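Local coordinates for GTPase activator-like protein (Chaetomium thermophilum, PDB 5HIU) that probably acts as a GTPase activator as part of the whole TSC2 protein, this chain being its all-helical N-terminal region, at residues 25-30 with 43-48; 66-71 with 79-84; 146-151 with 211-216; 156-161 with 224-229. All coordinates share one frame; numbering follows the deposited sequence.

Interaction 1 of 4, residues 25-30 with 43-48; sequences ADLVAK and ANKLRF
Leu27 meets Leu46 across this contact without a polar bond; the side-chain hydrogen bond here stays inside 43-48, from Arg47 NH1 to Asn44 OD1 (3.0 Å, N-H...O 158°). The oxygen lies close to the guanidinium plane, but the donor sits above the carbonyl plane of Asn44. This pair faces helix 75-89.

The contact itself is apolar. Leu27 points at the other helix. Its CB rests on Leu46 CG at 3.6 Å, and its CD1 reaches Lys45 CB at 3.7 Å. CG of Leu27 lies beside its backbone N (chi1 -60°), which carries both methyls to Lys45. The extended Lys45 chain crosses Leu27 at about a right angle, with Lys45 CD 3.9 Å from Leu27 CD2. Leu46 starts off to one side, but its branch turns back over Leu27 CB. Leu46 CD1 also lies 4.1 Å from Val28 CG2. Ile61 of helix 59-65 touches both Val28 and Leu46.

The two segment axes approach to 9.4 Å and run at 147°. Helices 22-33 and 36-52, joined by a short link, form an antiparallel pair, as in the helical hairpins from which alpha-solenoids are built.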
loop_
_atom_site.group_PDB
_atom_site.type_symbol
_atom_site.label_atom_id
_atom_site.label_comp_id
_atom_site.label_asym_id
_atom_site.label_seq_id
_atom_site.Cartn_x
_atom_site.Cartn_y
_atom_site.Cartn_z
ATOM N N ALA A 25 34.289 33.993 5.321
ATOM C CA ALA A 25 33.960 35.084 6.239
ATOM C C ALA A 25 33.314 36.233 5.467
ATOM O O ALA A 25 32.215 36.683 5.818
ATOM C CB ALA A 25 35.202 35.554 6.988
ATOM N N ASP A 26 33.996 36.675 4.407
ATOM C CA ASP A 26 33.455 37.668 3.471
ATOM C C ASP A 26 32.058 37.307 2.984
ATOM O O ASP A 26 31.094 38.042 3.215
ATOM C CB ASP A 26 34.359 37.805 2.245
ATOM C CG ASP A 26 35.586 38.629 2.512
ATOM O OD1 ASP A 26 35.729 39.176 3.631
ATOM O OD2 ASP A 26 36.412 38.737 1.583
ATOM N N LEU A 27 31.951 36.161 2.320
ATOM C CA LEU A 27 30.691 35.753 1.694
ATOM C C LEU A 27 29.524 35.845 2.662
ATOM O O LEU A 27 28.461 36.357 2.310
ATOM C CB LEU A 27 30.807 34.345 1.115
ATOM C CG LEU A 27 31.894 34.180 0.043
ATOM C CD1 LEU A 27 31.903 32.751 -0.489
ATOM C CD2 LEU A 27 31.693 35.176 -1.093
ATOM N N VAL A 28 29.748 35.398 3.893
ATOM C CA VAL A 28 28.702 35.411 4.916
ATOM C C VAL A 28 28.331 36.839 5.278
ATOM O O VAL A 28 27.160 37.141 5.501
ATOM C CB VAL A 28 29.107 34.644 6.194
ATOM C CG1 VAL A 28 28.043 34.802 7.266
ATOM C CG2 VAL A 28 29.296 33.173 5.894
ATOM N N ALA A 29 29.324 37.715 5.351
ATOM C CA ALA A 29 29.047 39.132 5.572
ATOM C C ALA A 29 28.110 39.663 4.477
ATOM O O ALA A 29 27.076 40.277 4.767
ATOM C CB ALA A 29 30.341 39.929 5.622
ATOM N N LYS A 30 28.454 39.382 3.224
ATOM C CA LYS A 30 27.624 39.798 2.099
ATOM C C LYS A 30 26.272 39.100 2.132
ATOM O O LYS A 30 25.247 39.709 1.827
ATOM C CB LYS A 30 28.328 39.498 0.778
ATOM C CG LYS A 30 29.602 40.298 0.584
ATOM C CD LYS A 30 30.306 39.922 -0.704
ATOM C CE LYS A 30 31.400 40.920 -1.059
ATOM N NZ LYS A 30 32.144 40.479 -2.271
ATOM N N ALA A 43 25.106 33.598 -1.629
ATOM C CA ALA A 43 24.468 32.324 -1.457
ATOM C C ALA A 43 25.061 31.301 -2.408
ATOM O O ALA A 43 25.375 30.176 -2.007
ATOM C CB ALA A 43 22.969 32.457 -1.687
ATOM N N ASN A 44 25.205 31.684 -3.670
ATOM C CA ASN A 44 25.675 30.748 -4.680
ATOM C C ASN A 44 27.137 30.372 -4.457
ATOM O O ASN A 44 27.530 29.230 -4.668
ATOM C CB ASN A 44 25.497 31.326 -6.096
ATOM C CG ASN A 44 24.126 31.057 -6.675
ATOM O OD1 ASN A 44 23.899 30.029 -7.306
ATOM N ND2 ASN A 44 23.213 31.985 -6.487
ATOM N N LYS A 45 27.944 31.346 -4.048
ATOM C CA LYS A 45 29.364 31.107 -3.815
ATOM C C LYS A 45 29.587 30.258 -2.574
ATOM O O LYS A 45 30.284 29.250 -2.624
ATOM C CB LYS A 45 30.099 32.422 -3.667
ATOM C CG LYS A 45 30.234 33.156 -4.983
ATOM C CD LYS A 45 30.731 34.559 -4.774
ATOM C CE LYS A 45 31.038 35.242 -6.089
ATOM N NZ LYS A 45 31.447 36.637 -5.773
ATOM N N LEU A 46 28.993 30.672 -1.461
ATOM C CA LEU A 46 28.956 29.841 -0.259
ATOM C C LEU A 46 28.494 28.425 -0.549
ATOM O O LEU A 46 29.052 27.468 -0.035
ATOM C CB LEU A 46 28.017 30.441 0.773
ATOM C CG LEU A 46 28.687 31.527 1.570
ATOM C CD1 LEU A 46 27.646 32.388 2.267
ATOM C CD2 LEU A 46 29.651 30.891 2.552
ATOM N N ARG A 47 27.475 28.270 -1.369
ATOM C CA ARG A 47 27.042 26.923 -1.651
ATOM C C ARG A 47 28.208 26.132 -2.197
ATOM O O ARG A 47 28.320 24.945 -1.934
ATOM C CB ARG A 47 25.875 26.888 -2.614
ATOM C CG ARG A 47 25.287 25.514 -2.736
ATOM C CD ARG A 47 24.131 25.493 -3.706
ATOM N NE ARG A 47 24.554 25.439 -5.105
ATOM C CZ ARG A 47 24.664 26.491 -5.917
ATOM N NH1 ARG A 47 24.388 27.715 -5.488
ATOM N NH2 ARG A 47 25.042 26.315 -7.177
ATOM N N PHE A 48 29.074 26.796 -2.952
ATOM C CA PHE A 48 30.310 26.183 -3.441
ATOM C C PHE A 48 31.322 25.990 -2.308
ATOM O O PHE A 48 31.933 24.930 -2.194
ATOM C CB PHE A 48 30.915 27.019 -4.589
ATOM C CG PHE A 48 30.455 26.581 -5.943
ATOM C CD1 PHE A 48 29.113 26.652 -6.284
ATOM C CD2 PHE A 48 31.350 26.065 -6.863
ATOM C CE1 PHE A 48 28.667 26.222 -7.521
ATOM C CE2 PHE A 48 30.912 25.632 -8.101
ATOM C CZ PHE A 48 29.568 25.704 -8.427
#

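Interaction 2 of 4, residues 66-71 with 79-84; sequences KDMIHP and QASWEL
Ile69 sets a methyl almost squarely over the pyrrole ring of Trp82. Its CD1 lies 3.4 Å from the centroid of that five-membered ring and only 9° off the ring normal, a CH-pi contact over the face. The side chain is bent: CG1 lies beside the backbone N, and a chi2 of -51° turns CD1 in toward helix 75-89. Ile69 CG2 sits near the six-membered ring, but its spacing there is too short to be trusted.

The same methyl also leans on Ser81, with Ile69 CD1 3.3 Å from Ser81 OG. On Met68 it is the base of the side chain that touches, Met68 CB lying 3.5 Å from Ser81 OG. These are packing contacts, and no hydrogen bond crosses between the segments. The buried hydroxyl is satisfied by Ala65 O, in the last turn of helix 59-65, and the indole N-H likewise, Trp82 NE1 being bonded to Asp114 OD2. Tyr117 meets the indole with its ring nearly parallel, and Trp82 thereby joins this turn to helix 115-126.

All four touching residues are buried. Residues 67-69 make a 3-10 turn after helix 59-65, tied further by bonds from Asn73 ND2 to Asp67 O and His70 O. From this turn Ile69 and Met68 fold back on helix 75-89. The arrangement is consistent with a compact turn between successive helices of an alpha-solenoid.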
loop_
_atom_site.group_PDB
_atom_site.type_symbol
_atom_site.label_atom_id
_atom_site.label_comp_id
_atom_site.label_asym_id
_atom_site.label_seq_id
_atom_site.Cartn_x
_atom_site.Cartn_y
_atom_site.Cartn_z
ATOM N N LYS A 66 18.391 31.932 5.817
ATOM C CA LYS A 66 17.060 31.330 5.964
ATOM C C LYS A 66 15.876 32.208 5.563
ATOM O O LYS A 66 14.855 31.696 5.094
ATOM C CB LYS A 66 16.845 30.778 7.367
ATOM C CG LYS A 66 16.937 31.789 8.495
ATOM C CD LYS A 66 17.152 31.055 9.811
ATOM C CE LYS A 66 17.444 31.984 10.966
ATOM N NZ LYS A 66 16.298 32.031 11.909
ATOM N N ASP A 67 16.013 33.520 5.723
ATOM C CA ASP A 67 14.957 34.464 5.312
ATOM C C ASP A 67 14.722 34.494 3.807
ATOM O O ASP A 67 13.607 34.771 3.374
ATOM C CB ASP A 67 15.271 35.875 5.802
ATOM C CG ASP A 67 16.485 36.456 5.133
ATOM O OD1 ASP A 67 16.352 37.045 4.043
ATOM O OD2 ASP A 67 17.588 36.314 5.686
ATOM N N MET A 68 15.754 34.195 3.017
ATOM C CA MET A 68 15.654 34.218 1.548
ATOM C C MET A 68 14.714 33.136 0.968
ATOM O O MET A 68 14.304 33.230 -0.186
ATOM C CB MET A 68 17.040 34.066 0.916
ATOM C CG MET A 68 18.017 35.160 1.291
ATOM S SD MET A 68 19.700 34.892 0.701
ATOM C CE MET A 68 19.472 35.234 -1.048
ATOM N N ILE A 69 14.393 32.129 1.780
ATOM C CA ILE A 69 13.464 31.052 1.446
ATOM C C ILE A 69 12.021 31.504 1.542
ATOM O O ILE A 69 11.138 30.834 1.069
ATOM C CB ILE A 69 13.664 29.902 2.448
ATOM C CG1 ILE A 69 15.056 29.323 2.293
ATOM C CG2 ILE A 69 12.649 28.791 2.301
ATOM C CD1 ILE A 69 15.426 28.954 0.890
ATOM N N HIS A 70 11.775 32.647 2.164
ATOM C CA HIS A 70 10.414 33.092 2.399
ATOM C C HIS A 70 9.701 33.242 1.065
ATOM O O HIS A 70 10.306 33.703 0.095
ATOM C CB HIS A 70 10.432 34.412 3.161
ATOM C CG HIS A 70 9.106 34.803 3.728
ATOM N ND1 HIS A 70 8.409 35.906 3.289
ATOM C CD2 HIS A 70 8.348 34.241 4.699
ATOM C CE1 HIS A 70 7.279 36.011 3.962
ATOM N NE2 HIS A 70 7.216 35.012 4.824
ATOM N N PRO A 71 8.416 32.853 1.002
ATOM C CA PRO A 71 7.734 32.875 -0.304
ATOM C C PRO A 71 7.572 34.263 -0.927
ATOM O O PRO A 71 7.322 34.354 -2.128
ATOM C CB PRO A 71 6.357 32.261 -0.008
ATOM C CG PRO A 71 6.468 31.635 1.336
ATOM C CD PRO A 71 7.512 32.410 2.079
ATOM N N GLN A 79 15.412 30.000 -4.498
ATOM C CA GLN A 79 16.099 28.857 -5.050
ATOM C C GLN A 79 17.549 28.797 -4.625
ATOM O O GLN A 79 17.986 27.785 -4.083
ATOM C CB GLN A 79 15.953 28.821 -6.581
ATOM C CG GLN A 79 14.599 28.235 -6.969
ATOM C CD GLN A 79 14.241 28.362 -8.432
ATOM O OE1 GLN A 79 15.071 28.160 -9.317
ATOM N NE2 GLN A 79 12.983 28.669 -8.693
ATOM N N ALA A 80 18.293 29.870 -4.846
ATOM C CA ALA A 80 19.722 29.870 -4.510
ATOM C C ALA A 80 19.950 29.664 -3.003
ATOM O O ALA A 80 20.987 29.155 -2.589
ATOM C CB ALA A 80 20.392 31.157 -4.987
ATOM N N SER A 81 18.973 30.071 -2.199
ATOM C CA SER A 81 19.015 29.869 -0.755
ATOM C C SER A 81 18.725 28.417 -0.375
ATOM O O SER A 81 19.405 27.847 0.470
ATOM C CB SER A 81 18.022 30.824 -0.077
ATOM O OG SER A 81 18.094 30.758 1.338
ATOM N N TRP A 82 17.707 27.824 -0.989
ATOM C CA TRP A 82 17.376 26.421 -0.740
ATOM C C TRP A 82 18.551 25.525 -1.006
ATOM O O TRP A 82 18.811 24.580 -0.283
ATOM C CB TRP A 82 16.259 25.953 -1.651
ATOM C CG TRP A 82 14.926 26.237 -1.186
ATOM C CD1 TRP A 82 14.011 27.019 -1.798
ATOM C CD2 TRP A 82 14.307 25.719 -0.032
ATOM N NE1 TRP A 82 12.846 27.033 -1.091
ATOM C CE2 TRP A 82 13.002 26.241 0.011
ATOM C CE3 TRP A 82 14.727 24.877 0.994
ATOM C CZ2 TRP A 82 12.109 25.941 1.032
ATOM C CZ3 TRP A 82 13.840 24.582 2.012
ATOM C CH2 TRP A 82 12.546 25.116 2.021
ATOM N N GLU A 83 19.251 25.822 -2.076
ATOM C CA GLU A 83 20.397 25.025 -2.459
ATOM C C GLU A 83 21.533 25.153 -1.476
ATOM O O GLU A 83 22.306 24.210 -1.281
ATOM C CB GLU A 83 20.839 25.419 -3.844
ATOM C CG GLU A 83 19.741 25.132 -4.838
ATOM C CD GLU A 83 20.121 25.481 -6.235
ATOM O OE1 GLU A 83 20.639 26.610 -6.453
ATOM O OE2 GLU A 83 19.864 24.605 -7.092
ATOM N N LEU A 84 21.621 26.317 -0.850
ATOM C CA LEU A 84 22.645 26.565 0.126
ATOM C C LEU A 84 22.261 25.859 1.413
ATOM O O LEU A 84 23.129 25.318 2.101
ATOM C CB LEU A 84 22.810 28.063 0.344
ATOM C CG LEU A 84 23.564 28.517 1.592
ATOM C CD1 LEU A 84 25.043 28.186 1.467
ATOM C CD2 LEU A 84 23.351 30.007 1.795
#

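Interaction 3 of 4, residues 146-151 with 211-216; sequences WLNQAY and IDMLLK
A chi1 of -169° places Met213 CG opposite the backbone N, and a chi2 of 63° then bends the chain toward Asn148. This lays CG against Leu147 and brings the sulfur to the neighbouring residue. Met213 CG is 3.7 Å from Leu147 CB and 3.8 Å from Leu147 CD1. The two side chains lie alongside each other, pointing opposite ways.

Met213 SD lies 3.9 Å from Asn148 CB, and Asn148 crosses the methionine at about a right angle. The amide makes no hydrogen bond across the contact; its OD1 merely flanks the thioether.

The segments run nearly parallel, at 16°, with axes 10.4 Å apart at their closest. Such side-by-side packing of helices distant in sequence, here 139-163 and 204-219, fits the layered stacking of an alpha-solenoid.

Leu214 starts out pointing away from 146-151, yet its end swings back. Its CD2 comes within 4.2 Å of Leu147 CD1, a looser touch than those of Met213. Leu147 also touches Phe188 of helix 179-198. Leu214 packs on Val233 and Ile234 of helix 224-240, which extends the apolar layer past the two segments.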
loop_
_atom_site.group_PDB
_atom_site.type_symbol
_atom_site.label_atom_id
_atom_site.label_comp_id
_atom_site.label_asym_id
_atom_site.label_seq_id
_atom_site.Cartn_x
_atom_site.Cartn_y
_atom_site.Cartn_z
ATOM N N TRP A 146 2.427 16.430 4.051
ATOM C CA TRP A 146 3.036 16.468 2.741
ATOM C C TRP A 146 2.481 15.437 1.745
ATOM O O TRP A 146 2.484 15.684 0.543
ATOM C CB TRP A 146 4.540 16.263 2.918
ATOM C CG TRP A 146 5.251 17.478 3.367
ATOM C CD1 TRP A 146 4.703 18.661 3.773
ATOM C CD2 TRP A 146 6.655 17.638 3.447
ATOM N NE1 TRP A 146 5.696 19.545 4.097
ATOM C CE2 TRP A 146 6.903 18.939 3.899
ATOM C CE3 TRP A 146 7.731 16.804 3.170
ATOM C CZ2 TRP A 146 8.172 19.421 4.095
ATOM C CZ3 TRP A 146 8.993 17.281 3.369
ATOM C CH2 TRP A 146 9.209 18.587 3.817
ATOM N N LEU A 147 2.036 14.285 2.236
ATOM C CA LEU A 147 1.447 13.278 1.373
ATOM C C LEU A 147 0.209 13.832 0.721
ATOM O O LEU A 147 -0.003 13.666 -0.480
ATOM C CB LEU A 147 1.027 12.040 2.164
ATOM C CG LEU A 147 1.928 10.825 2.117
ATOM C CD1 LEU A 147 1.295 9.750 2.989
ATOM C CD2 LEU A 147 2.104 10.329 0.700
ATOM N N ASN A 148 -0.633 14.454 1.545
ATOM C CA ASN A 148 -1.864 15.039 1.063
ATOM C C ASN A 148 -1.491 16.065 -0.003
ATOM O O ASN A 148 -1.919 15.959 -1.144
ATOM C CB ASN A 148 -2.620 15.671 2.223
ATOM C CG ASN A 148 -4.029 16.125 1.854
ATOM O OD1 ASN A 148 -4.756 15.467 1.119
ATOM N ND2 ASN A 148 -4.425 17.246 2.401
ATOM N N GLN A 149 -0.643 17.019 0.360
ATOM C CA GLN A 149 -0.189 18.022 -0.581
ATOM C C GLN A 149 0.317 17.344 -1.829
ATOM O O GLN A 149 -0.140 17.663 -2.935
ATOM C CB GLN A 149 0.950 18.851 -0.003
ATOM C CG GLN A 149 0.535 19.987 0.920
ATOM C CD GLN A 149 1.712 20.884 1.300
ATOM O OE1 GLN A 149 2.732 20.974 0.577
ATOM N NE2 GLN A 149 1.585 21.554 2.446
ATOM N N ALA A 150 1.247 16.401 -1.661
ATOM C CA ALA A 150 2.002 15.901 -2.813
ATOM C C ALA A 150 1.094 15.148 -3.759
ATOM O O ALA A 150 1.121 15.349 -4.976
ATOM C CB ALA A 150 3.160 15.024 -2.390
ATOM N N TYR A 151 0.264 14.295 -3.195
ATOM C CA TYR A 151 -0.689 13.591 -4.008
ATOM C C TYR A 151 -1.624 14.572 -4.744
ATOM O O TYR A 151 -1.714 14.525 -5.971
ATOM C CB TYR A 151 -1.492 12.593 -3.190
ATOM C CG TYR A 151 -2.526 11.982 -4.066
ATOM C CD1 TYR A 151 -2.148 11.148 -5.104
ATOM C CD2 TYR A 151 -3.869 12.292 -3.914
ATOM C CE1 TYR A 151 -3.078 10.586 -5.937
ATOM C CE2 TYR A 151 -4.818 11.737 -4.749
ATOM C CZ TYR A 151 -4.415 10.882 -5.756
ATOM O OH TYR A 151 -5.344 10.343 -6.606
ATOM N N ILE A 211 -2.135 5.837 7.585
ATOM C CA ILE A 211 -2.815 4.734 6.922
ATOM C C ILE A 211 -3.967 5.212 6.059
ATOM O O ILE A 211 -4.038 4.841 4.883
ATOM C CB ILE A 211 -3.326 3.695 7.937
ATOM C CG1 ILE A 211 -2.150 2.884 8.488
ATOM C CG2 ILE A 211 -4.321 2.741 7.296
ATOM C CD1 ILE A 211 -2.402 2.318 9.873
ATOM N N ASP A 212 -4.859 6.028 6.636
ATOM C CA ASP A 212 -5.992 6.604 5.882
ATOM C C ASP A 212 -5.540 7.260 4.593
ATOM O O ASP A 212 -6.131 7.068 3.530
ATOM C CB ASP A 212 -6.728 7.686 6.694
ATOM C CG ASP A 212 -7.425 7.141 7.900
ATOM O OD1 ASP A 212 -7.480 5.909 8.066
ATOM O OD2 ASP A 212 -7.919 7.953 8.704
ATOM N N MET A 213 -4.501 8.063 4.705
ATOM C CA MET A 213 -3.998 8.812 3.570
ATOM C C MET A 213 -3.535 7.872 2.438
ATOM O O MET A 213 -3.832 8.117 1.261
ATOM C CB MET A 213 -2.846 9.696 4.053
ATOM C CG MET A 213 -2.347 10.748 3.089
ATOM S SD MET A 213 -3.611 11.955 2.701
ATOM C CE MET A 213 -4.092 11.463 1.040
ATOM N N LEU A 214 -2.838 6.789 2.796
ATOM C CA LEU A 214 -2.340 5.847 1.796
ATOM C C LEU A 214 -3.459 5.091 1.107
ATOM O O LEU A 214 -3.361 4.757 -0.079
ATOM C CB LEU A 214 -1.451 4.810 2.428
ATOM C CG LEU A 214 -0.257 5.343 3.168
ATOM C CD1 LEU A 214 0.099 4.297 4.193
ATOM C CD2 LEU A 214 0.888 5.654 2.218
ATOM N N LEU A 215 -4.511 4.795 1.856
ATOM C CA LEU A 215 -5.580 4.009 1.300
ATOM C C LEU A 215 -6.401 4.852 0.352
ATOM O O LEU A 215 -6.829 4.364 -0.690
ATOM C CB LEU A 215 -6.441 3.424 2.399
ATOM C CG LEU A 215 -5.692 2.480 3.322
ATOM C CD1 LEU A 215 -6.679 1.897 4.311
ATOM C CD2 LEU A 215 -4.941 1.371 2.589
ATOM N N LYS A 216 -6.619 6.110 0.714
ATOM C CA LYS A 216 -7.253 7.079 -0.190
ATOM C C LYS A 216 -6.534 6.985 -1.541
ATOM O O LYS A 216 -7.112 6.622 -2.574
ATOM C CB LYS A 216 -7.112 8.487 0.401
ATOM C CG LYS A 216 -8.155 9.509 -0.019
ATOM C CD LYS A 216 -8.013 10.791 0.808
ATOM C CE LYS A 216 -9.367 11.271 1.311
ATOM N NZ LYS A 216 -9.321 12.629 1.927
#

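Interaction 4 of 4, residues 156-161 with 224-229; sequences DARKLA and EDDLRA
Arg158 and Asp226 form a salt bridge that carries the whole contact, with Asp226 buried and Arg158 partly exposed. Arg158 grips end-on with two nitrogens, and both go to one oxygen. The shorter bond is NH1 of Arg158 to OD2 of Asp226, at 2.6 Å and 146°; it meets the oxygen nearly in line with its C-O bond. The second runs from Arg158 NH2 to Asp226 OD2 at 3.0 Å and is more bent, at 130°. It uses the syn lone pair. A weak third bond joins Arg158 NH2 to Asp226 OD1 at 3.4 Å.

The carboxylate approaches the guanidinium at its edge, and the two planes are 27° apart, nearly coplanar. Thr221 OG1 is also hydrogen-bonded to Asp226 OD2, so three polar atoms, from two residues, meet that oxygen. Such surroundings would be expected to favour the charged carboxylate. The third guanidinium nitrogen, Arg158 NE, is taken by a salt bridge to Asp181 OD1. One arginine therefore serves two acids.

The backbones stay well apart, with Arg158 CA 12.8 Å from Asp226 CA. The arginine spans the gap because its chain is extended from CG to NE. Leu184 of helix 179-198 packs on both partners, and Thr221 and Val223 touch the arginine from the loop before helix 224-240. The bridge thus ties helix 139-163 to helix 224-240 beside helix 179-198.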
loop_
_atom_site.group_PDB
_atom_site.type_symbol
_atom_site.label_atom_id
_atom_site.label_comp_id
_atom_site.label_asym_id
_atom_site.label_seq_id
_atom_site.Cartn_x
_atom_site.Cartn_y
_atom_site.Cartn_z
ATOM N N ASP A 156 -3.691 16.651 -9.945
ATOM C CA ASP A 156 -4.060 17.804 -10.731
ATOM C C ASP A 156 -3.230 17.823 -12.016
ATOM O O ASP A 156 -3.800 17.835 -13.110
ATOM C CB ASP A 156 -3.908 19.085 -9.903
ATOM C CG ASP A 156 -4.892 19.148 -8.717
ATOM O OD1 ASP A 156 -5.731 18.233 -8.550
ATOM O OD2 ASP A 156 -4.820 20.120 -7.939
ATOM N N ALA A 157 -1.904 17.762 -11.898
ATOM C CA ALA A 157 -1.018 17.695 -13.074
ATOM C C ALA A 157 -1.495 16.667 -14.084
ATOM O O ALA A 157 -1.541 16.935 -15.286
ATOM C CB ALA A 157 0.403 17.363 -12.657
ATOM N N ARG A 158 -1.858 15.495 -13.574
ATOM C CA ARG A 158 -2.343 14.386 -14.385
ATOM C C ARG A 158 -3.728 14.647 -15.002
ATOM O O ARG A 158 -4.040 14.107 -16.061
ATOM C CB ARG A 158 -2.417 13.125 -13.529
ATOM C CG ARG A 158 -1.095 12.617 -12.972
ATOM C CD ARG A 158 -1.311 11.809 -11.686
ATOM N NE ARG A 158 -0.049 11.312 -11.139
ATOM C CZ ARG A 158 0.084 10.516 -10.073
ATOM N NH1 ARG A 158 -0.970 10.086 -9.391
ATOM N NH2 ARG A 158 1.297 10.145 -9.684
ATOM N N LYS A 159 -4.566 15.431 -14.320
ATOM C CA LYS A 159 -5.874 15.834 -14.861
ATOM C C LYS A 159 -5.675 16.763 -16.035
ATOM O O LYS A 159 -6.267 16.587 -17.099
ATOM C CB LYS A 159 -6.731 16.551 -13.808
ATOM C CG LYS A 159 -7.432 15.611 -12.844
ATOM C CD LYS A 159 -8.140 16.344 -11.712
ATOM C CE LYS A 159 -8.745 15.347 -10.729
ATOM N NZ LYS A 159 -9.469 15.995 -9.599
ATOM N N LEU A 160 -4.823 17.753 -15.824
ATOM C CA LEU A 160 -4.560 18.764 -16.825
ATOM C C LEU A 160 -3.680 18.201 -17.923
ATOM O O LEU A 160 -3.588 18.796 -18.991
ATOM C CB LEU A 160 -3.897 19.987 -16.187
ATOM C CG LEU A 160 -4.693 20.571 -15.012
ATOM C CD1 LEU A 160 -3.879 21.601 -14.238
ATOM C CD2 LEU A 160 -6.028 21.129 -15.499
ATOM N N ALA A 161 -3.024 17.073 -17.666
ATOM C CA ALA A 161 -2.350 16.349 -18.733
ATOM C C ALA A 161 -3.381 15.666 -19.631
ATOM O O ALA A 161 -3.363 15.850 -20.843
ATOM C CB ALA A 161 -1.380 15.332 -18.170
ATOM N N GLU A 224 -0.130 3.346 -11.385
ATOM C CA GLU A 224 0.216 2.104 -10.744
ATOM C C GLU A 224 1.390 2.247 -9.770
ATOM O O GLU A 224 1.410 1.614 -8.707
ATOM C CB GLU A 224 0.527 1.096 -11.849
ATOM C CG GLU A 224 1.133 -0.212 -11.410
ATOM C CD GLU A 224 0.888 -1.325 -12.407
ATOM O OE1 GLU A 224 0.086 -1.134 -13.345
ATOM O OE2 GLU A 224 1.489 -2.406 -12.254
ATOM N N ASP A 225 2.363 3.079 -10.116
ATOM C CA ASP A 225 3.543 3.274 -9.259
ATOM C C ASP A 225 3.182 3.801 -7.880
ATOM O O ASP A 225 3.785 3.373 -6.905
ATOM C CB ASP A 225 4.585 4.193 -9.916
ATOM C CG ASP A 225 5.496 3.455 -10.887
ATOM O OD1 ASP A 225 5.620 2.201 -10.823
ATOM O OD2 ASP A 225 6.087 4.142 -11.747
ATOM N N ASP A 226 2.205 4.714 -7.810
ATOM C CA ASP A 226 1.610 5.122 -6.545
ATOM C C ASP A 226 1.085 3.914 -5.763
ATOM O O ASP A 226 1.223 3.853 -4.548
ATOM C CB ASP A 226 0.452 6.099 -6.769
ATOM C CG ASP A 226 0.880 7.415 -7.427
ATOM O OD1 ASP A 226 2.084 7.739 -7.410
ATOM O OD2 ASP A 226 -0.013 8.133 -7.950
ATOM N N LEU A 227 0.455 2.956 -6.436
ATOM C CA LEU A 227 -0.048 1.773 -5.727
ATOM C C LEU A 227 1.092 0.912 -5.245
ATOM O O LEU A 227 1.055 0.383 -4.148
ATOM C CB LEU A 227 -0.929 0.907 -6.621
ATOM C CG LEU A 227 -2.305 1.424 -6.933
ATOM C CD1 LEU A 227 -2.961 0.478 -7.921
ATOM C CD2 LEU A 227 -3.143 1.541 -5.674
ATOM N N ARG A 228 2.079 0.728 -6.107
ATOM C CA ARG A 228 3.229 -0.063 -5.734
ATOM C C ARG A 228 3.808 0.606 -4.506
ATOM O O ARG A 228 4.120 -0.051 -3.518
ATOM C CB ARG A 228 4.239 -0.128 -6.880
ATOM C CG ARG A 228 5.558 -0.759 -6.513
ATOM C CD ARG A 228 6.514 -0.819 -7.703
ATOM N NE ARG A 228 6.342 -2.050 -8.470
ATOM C CZ ARG A 228 5.541 -2.200 -9.525
ATOM N NH1 ARG A 228 4.803 -1.195 -9.999
ATOM N NH2 ARG A 228 5.480 -3.384 -10.124
ATOM N N ALA A 229 3.890 1.927 -4.562
ATOM C CA ALA A 229 4.542 2.695 -3.514
ATOM C C ALA A 229 3.770 2.587 -2.206
ATOM O O ALA A 229 4.377 2.341 -1.179
ATOM C CB ALA A 229 4.707 4.160 -3.933
#

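Overall arrangement
The four contacts fall into two pairs along an elongated, all-helical chain. Interaction 1 closes before interaction 2 opens, and both precede 3 and 4. Interactions 1 and 2 lie near the N-terminal end, their centres 13 Å apart. They touch where helix 36-52 packs on helix 75-89, for example Asn44 on Ala80. Interactions 3 and 4 lie nearer the middle, with centres 12 Å apart. Both use helix 139-163, and their other segments sit on the consecutive helices 204-219 and 224-240, so the two interleave in sequence. Centres of interactions 2 and 3 are 27 Å apart. Interactions 1 and 2 join parts close in sequence, whereas 3 and 4 join distant helices, consistent with side-by-side stacking in a solenoid.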